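Local coordinates for Dps family protein (Staphylococcus aureus subsp. aureus, PDB 2D5K) that probably oxidises and stores iron in a hollow shell of twelve subunits, as in other Dps mini-ferritins, and is linked to nucleoid compaction, at residues B[16-21]-B[80-85]; B[105-110]-B[131-136]. All blocks are in the same frame, centred on the assembly; numbering follows the deposited sequence.

Overall arrangement
The two contacts lie about 13 Å apart, centre to centre, near the middle of one ferritin-like four-helix bundle, and they come in series along the chain. Contact 1 sets helix 5-32 against the loop that follows the short helix 74-80, a loop that leads on to helix 92-120. Contact 2 then pairs helix 92-120 with helix 123-147 across their antiparallel interface. The two meet directly: Asn18 ND2 reaches Gln109 OE1 at 2.8 Å, and the indole of Trp19 packs on Met132 and Val136. Together they bind the loop 80-85 and three of the four long helices into one subunit, of which twelve build the assembly.

Contact 1: residues B[16-21]-B[80-85]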
loop_
_atom_site.group_PDB
_atom_site.type_symbol
_atom_site.label_atom_id
_atom_site.label_comp_id
_atom_site.label_asym_id
_atom_site.label_seq_id
_atom_site.Cartn_x
_atom_site.Cartn_y
_atom_site.Cartn_z
ATOM N N VAL B 16 17.050 -19.841 -22.268
ATOM C CA VAL B 16 17.799 -18.783 -21.590
ATOM C C VAL B 16 18.442 -17.931 -22.680
ATOM O O VAL B 16 18.449 -16.698 -22.602
ATOM C CB VAL B 16 18.909 -19.346 -20.666
ATOM C CG1 VAL B 16 19.735 -18.198 -20.087
ATOM C CG2 VAL B 16 18.291 -20.149 -19.535
ATOM N N ALA B 17 18.961 -18.602 -23.704
ATOM C CA ALA B 17 19.597 -17.930 -24.833
ATOM C C ALA B 17 18.582 -17.096 -25.613
ATOM O O ALA B 17 18.816 -15.915 -25.872
ATOM C CB ALA B 17 20.247 -18.955 -25.752
ATOM N N ASN B 18 17.458 -17.710 -25.987
ATOM C CA ASN B 18 16.410 -17.006 -26.730
ATOM C C ASN B 18 15.961 -15.726 -26.040
ATOM O O ASN B 18 15.886 -14.667 -26.656
ATOM C CB ASN B 18 15.152 -17.868 -26.891
ATOM C CG ASN B 18 15.347 -19.050 -27.813
ATOM O OD1 ASN B 18 16.233 -19.059 -28.668
ATOM N ND2 ASN B 18 14.487 -20.056 -27.660
ATOM N N TRP B 19 15.649 -15.833 -24.754
ATOM C CA TRP B 19 15.149 -14.687 -24.023
ATOM C C TRP B 19 16.188 -13.647 -23.644
ATOM O O TRP B 19 15.850 -12.489 -23.408
ATOM C CB TRP B 19 14.344 -15.169 -22.815
ATOM C CG TRP B 19 13.097 -15.880 -23.278
ATOM C CD1 TRP B 19 12.934 -17.226 -23.470
ATOM C CD2 TRP B 19 11.881 -15.265 -23.722
ATOM N NE1 TRP B 19 11.693 -17.484 -24.012
ATOM C CE2 TRP B 19 11.028 -16.298 -24.176
ATOM C CE3 TRP B 19 11.431 -13.939 -23.784
ATOM C CZ2 TRP B 19 9.749 -16.045 -24.683
ATOM C CZ3 TRP B 19 10.157 -13.687 -24.290
ATOM C CH2 TRP B 19 9.333 -14.739 -24.733
ATOM N N THR B 20 17.451 -14.047 -23.603
ATOM C CA THR B 20 18.497 -13.081 -23.302
ATOM C C THR B 20 18.621 -12.212 -24.556
ATOM O O THR B 20 18.729 -10.991 -24.468
ATOM C CB THR B 20 19.836 -13.771 -22.998
ATOM O OG1 THR B 20 19.719 -14.512 -21.773
ATOM C CG2 THR B 20 20.946 -12.740 -22.845
ATOM N N VAL B 21 18.587 -12.843 -25.726
ATOM C CA VAL B 21 18.671 -12.093 -26.975
ATOM C C VAL B 21 17.414 -11.240 -27.137
ATOM O O VAL B 21 17.495 -10.065 -27.505
ATOM C CB VAL B 21 18.812 -13.026 -28.195
ATOM C CG1 VAL B 21 18.821 -12.209 -29.477
ATOM C CG2 VAL B 21 20.099 -13.834 -28.083
ATOM N N GLN B 80 23.312 -19.906 -29.447
ATOM C CA GLN B 80 22.202 -20.850 -29.344
ATOM C C GLN B 80 20.823 -20.306 -29.723
ATOM O O GLN B 80 19.984 -21.039 -30.248
ATOM C CB GLN B 80 22.129 -21.404 -27.919
ATOM C CG GLN B 80 23.455 -21.890 -27.356
ATOM C CD GLN B 80 23.317 -22.434 -25.947
ATOM O OE1 GLN B 80 24.310 -22.665 -25.255
ATOM N NE2 GLN B 80 22.079 -22.652 -25.515
ATOM N N SER B 81 20.593 -19.027 -29.454
ATOM C CA SER B 81 19.303 -18.392 -29.720
ATOM C C SER B 81 18.715 -18.511 -31.128
ATOM O O SER B 81 19.418 -18.331 -32.124
ATOM C CB SER B 81 19.386 -16.905 -29.361
ATOM O OG SER B 81 18.162 -16.248 -29.646
ATOM N N ILE B 82 17.417 -18.806 -31.204
ATOM C CA ILE B 82 16.737 -18.874 -32.494
ATOM C C ILE B 82 16.163 -17.481 -32.746
ATOM O O ILE B 82 15.654 -17.178 -33.830
ATOM C CB ILE B 82 15.588 -19.915 -32.517
ATOM C CG1 ILE B 82 14.517 -19.552 -31.487
ATOM C CG2 ILE B 82 16.153 -21.307 -32.278
ATOM C CD1 ILE B 82 13.242 -20.367 -31.623
ATOM N N VAL B 83 16.237 -16.637 -31.721
ATOM C CA VAL B 83 15.776 -15.260 -31.830
ATOM C C VAL B 83 16.985 -14.473 -32.315
ATOM O O VAL B 83 18.042 -14.494 -31.680
ATOM C CB VAL B 83 15.324 -14.693 -30.466
ATOM C CG1 VAL B 83 15.019 -13.204 -30.596
ATOM C CG2 VAL B 83 14.095 -15.444 -29.974
ATOM N N LYS B 84 16.841 -13.796 -33.446
ATOM C CA LYS B 84 17.943 -13.025 -33.995
ATOM C C LYS B 84 17.867 -11.579 -33.540
ATOM O O LYS B 84 16.800 -11.091 -33.167
ATOM C CB LYS B 84 17.929 -13.119 -35.525
ATOM C CG LYS B 84 17.983 -14.565 -36.020
ATOM C CD LYS B 84 19.171 -15.307 -35.404
ATOM C CE LYS B 84 19.050 -16.823 -35.546
ATOM N NZ LYS B 84 18.973 -17.260 -36.965
ATOM N N GLU B 85 19.005 -10.896 -33.554
ATOM C CA GLU B 85 19.044 -9.505 -33.129
ATOM C C GLU B 85 18.299 -8.604 -34.101
ATOM O O GLU B 85 18.110 -8.949 -35.271
ATOM C CB GLU B 85 20.493 -9.042 -32.977
ATOM C CG GLU B 85 21.282 -9.896 -31.999
ATOM C CD GLU B 85 22.218 -9.078 -31.139
ATOM O OE1 GLU B 85 23.366 -8.826 -31.564
ATOM O OE2 GLU B 85 21.789 -8.675 -30.036
HETATM O O HOH W 1 19.122 -8.670 -29.351
#
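The loop leaving helix 74-80, the short helix between the second and third bundle helices that is a Dps feature of the ferritin-like fold, lies on helix 5-32 through Ala17, Asn18 and Val21. Ala17 CB meets Gln80 CB at 3.8 Å where the short helix ends. Beyond it the carboxamide of Asn18 takes hold of the loop: Ile82 N donates to Asn18 OD1 at 2.8 Å, nearly straight (167°), while the Ile82 side chain crosses the amide with CG1 close to the same oxygen. Gln14 also donates to OD1, and Asn18 ND2 bonds to Gln15, so this buried amide is tied down at both ends. Val21 wedges against the loop. Its CG2 presses on Ser81 CB at 3.4 Å, tighter than usual for two carbons, and its CG1 sits 3.3 Å from Val83 O. That carbonyl is engaged from within the loop: with OG opposite its own backbone N (chi1 178°), Ser81 donates to Val83 O at 2.7 Å, in the carbonyl plane and on a lone pair, which braces the loop from within. The Glu85 carboxylate accepts from the backbone N-H groups of Leu74 and Thr75 of a second subunit, extending the contact to the assembly. One water donates both to Glu85 OE2 and to Val21 O, each bond 2.8 Å long.

Contact 2: residues B[105-110]-B[131-136]; sequences NISKQL and GMQTSV
The carboxamide of Gln133 is the flat group of this interface, and its NE2 edge faces Ser107, with Ser107 O and Ser107 OG tilted moderately to opposite sides of the amide plane. Both hydrogen bonds are weak: NE2 to O is 3.2 Å with a bent angle of 132°, and NE2 to OG is 3.5 Å. Stronger partners lie nearby, since Gln133 NE2 also donates to Glu111 OE1 and Ser107 OG bonds to Asp137. An extended Gln133 chain, its CG opposite the backbone N (chi1 -172°), carries the amide across to the facing helix. Beneath this polar seam the packing is apolar. Leu110 pushes CD1 over the backbone of Gln133, 3.7 Å from its CA, and meets Met132 at about a right angle, CD1 on CG and CD2 3.8 Å from SD. Val136 fills the next turn, with its CG1 4.1 Å from Ser107 CB and its CG2 4.3 Å from Ile106 CG2. The two helical segments run antiparallel at 153°, their axes 9.6 Å apart at closest approach, as the last helix pair of a four-helix bundle. Helix 5-32 closes one side with Trp19, helix 38-65 adds Tyr55 and Leu59 against Met132, and Val124 of a third subunit packs on Gln133.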
loop_
_atom_site.group_PDB
_atom_site.type_symbol
_atom_site.label_atom_id
_atom_site.label_comp_id
_atom_site.label_asym_id
_atom_site.label_seq_id
_atom_site.Cartn_x
_atom_site.Cartn_y
_atom_site.Cartn_z
ATOM N N ASN B 105 7.871 -19.238 -33.240
ATOM C CA ASN B 105 9.012 -20.148 -33.235
ATOM C C ASN B 105 9.302 -20.694 -31.842
ATOM O O ASN B 105 9.574 -21.884 -31.675
ATOM C CB ASN B 105 10.269 -19.452 -33.767
ATOM C CG ASN B 105 10.148 -19.065 -35.228
ATOM O OD1 ASN B 105 9.321 -19.611 -35.964
ATOM N ND2 ASN B 105 10.986 -18.130 -35.661
ATOM N N ILE B 106 9.256 -19.817 -30.847
ATOM C CA ILE B 106 9.512 -20.219 -29.473
ATOM C C ILE B 106 8.435 -21.182 -28.975
ATOM O O ILE B 106 8.741 -22.185 -28.330
ATOM C CB ILE B 106 9.575 -18.982 -28.552
ATOM C CG1 ILE B 106 10.836 -18.175 -28.883
ATOM C CG2 ILE B 106 9.558 -19.410 -27.076
ATOM C CD1 ILE B 106 10.851 -16.772 -28.296
ATOM N N SER B 107 7.174 -20.888 -29.277
ATOM C CA SER B 107 6.097 -21.760 -28.827
ATOM C C SER B 107 6.279 -23.168 -29.387
ATOM O O SER B 107 6.016 -24.153 -28.699
ATOM C CB SER B 107 4.735 -21.203 -29.247
ATOM O OG SER B 107 3.691 -22.020 -28.738
ATOM N N LYS B 108 6.732 -23.263 -30.634
ATOM C CA LYS B 108 6.957 -24.563 -31.254
ATOM C C LYS B 108 8.103 -25.288 -30.543
ATOM O O LYS B 108 8.031 -26.495 -30.301
ATOM C CB LYS B 108 7.282 -24.395 -32.743
ATOM C CG LYS B 108 7.512 -25.710 -33.470
ATOM C CD LYS B 108 7.701 -25.495 -34.968
ATOM C CE LYS B 108 7.960 -26.817 -35.684
ATOM N NZ LYS B 108 8.182 -26.623 -37.147
ATOM N N GLN B 109 9.160 -24.550 -30.210
ATOM C CA GLN B 109 10.294 -25.140 -29.500
ATOM C C GLN B 109 9.837 -25.626 -28.136
ATOM O O GLN B 109 10.251 -26.686 -27.665
ATOM C CB GLN B 109 11.412 -24.123 -29.267
ATOM C CG GLN B 109 12.292 -23.798 -30.444
ATOM C CD GLN B 109 13.570 -23.115 -29.993
ATOM O OE1 GLN B 109 13.543 -22.243 -29.119
ATOM N NE2 GLN B 109 14.696 -23.503 -30.585
ATOM N N LEU B 110 8.987 -24.833 -27.491
ATOM C CA LEU B 110 8.499 -25.192 -26.166
ATOM C C LEU B 110 7.637 -26.451 -26.182
ATOM O O LEU B 110 7.648 -27.222 -25.225
ATOM C CB LEU B 110 7.725 -24.020 -25.551
ATOM C CG LEU B 110 8.579 -22.817 -25.138
ATOM C CD1 LEU B 110 7.683 -21.655 -24.752
ATOM C CD2 LEU B 110 9.484 -23.205 -23.971
ATOM N N GLY B 131 4.317 -22.859 -18.370
ATOM C CA GLY B 131 4.007 -21.503 -17.952
ATOM C C GLY B 131 4.474 -20.499 -18.991
ATOM O O GLY B 131 3.767 -19.543 -19.308
ATOM N N MET B 132 5.673 -20.713 -19.520
ATOM C CA MET B 132 6.223 -19.820 -20.536
ATOM C C MET B 132 5.400 -19.877 -21.822
ATOM O O MET B 132 5.073 -18.846 -22.408
ATOM C CB MET B 132 7.675 -20.197 -20.846
ATOM C CG MET B 132 8.302 -19.356 -21.955
ATOM S SD MET B 132 9.992 -19.848 -22.354
ATOM C CE MET B 132 10.888 -19.052 -21.031
ATOM N N GLN B 133 5.061 -21.084 -22.262
ATOM C CA GLN B 133 4.277 -21.232 -23.484
ATOM C C GLN B 133 2.918 -20.548 -23.339
ATOM O O GLN B 133 2.389 -19.989 -24.300
ATOM C CB GLN B 133 4.089 -22.715 -23.818
ATOM C CG GLN B 133 3.455 -22.964 -25.187
ATOM C CD GLN B 133 3.292 -24.439 -25.483
ATOM O OE1 GLN B 133 2.845 -25.201 -24.628
ATOM N NE2 GLN B 133 3.646 -24.851 -26.704
ATOM N N THR B 134 2.355 -20.596 -22.135
ATOM C CA THR B 134 1.066 -19.965 -21.867
ATOM C C THR B 134 1.139 -18.473 -22.197
ATOM O O THR B 134 0.303 -17.940 -22.930
ATOM C CB THR B 134 0.663 -20.104 -20.377
ATOM O OG1 THR B 134 0.519 -21.491 -20.037
ATOM C CG2 THR B 134 -0.655 -19.381 -20.111
ATOM N N SER B 135 2.146 -17.802 -21.647
ATOM C CA SER B 135 2.310 -16.367 -21.874
ATOM C C SER B 135 2.705 -16.054 -23.315
ATOM O O SER B 135 2.205 -15.094 -23.912
ATOM C CB SER B 135 3.359 -15.802 -20.919
ATOM O OG SER B 135 3.563 -14.422 -21.173
ATOM N N VAL B 136 3.604 -16.856 -23.872
ATOM C CA VAL B 136 4.037 -16.654 -25.254
ATOM C C VAL B 136 2.843 -16.706 -26.212
ATOM O O VAL B 136 2.675 -15.831 -27.072
ATOM C CB VAL B 136 5.087 -17.721 -25.659
ATOM C CG1 VAL B 136 5.283 -17.732 -27.174
ATOM C CG2 VAL B 136 6.414 -17.421 -24.958
#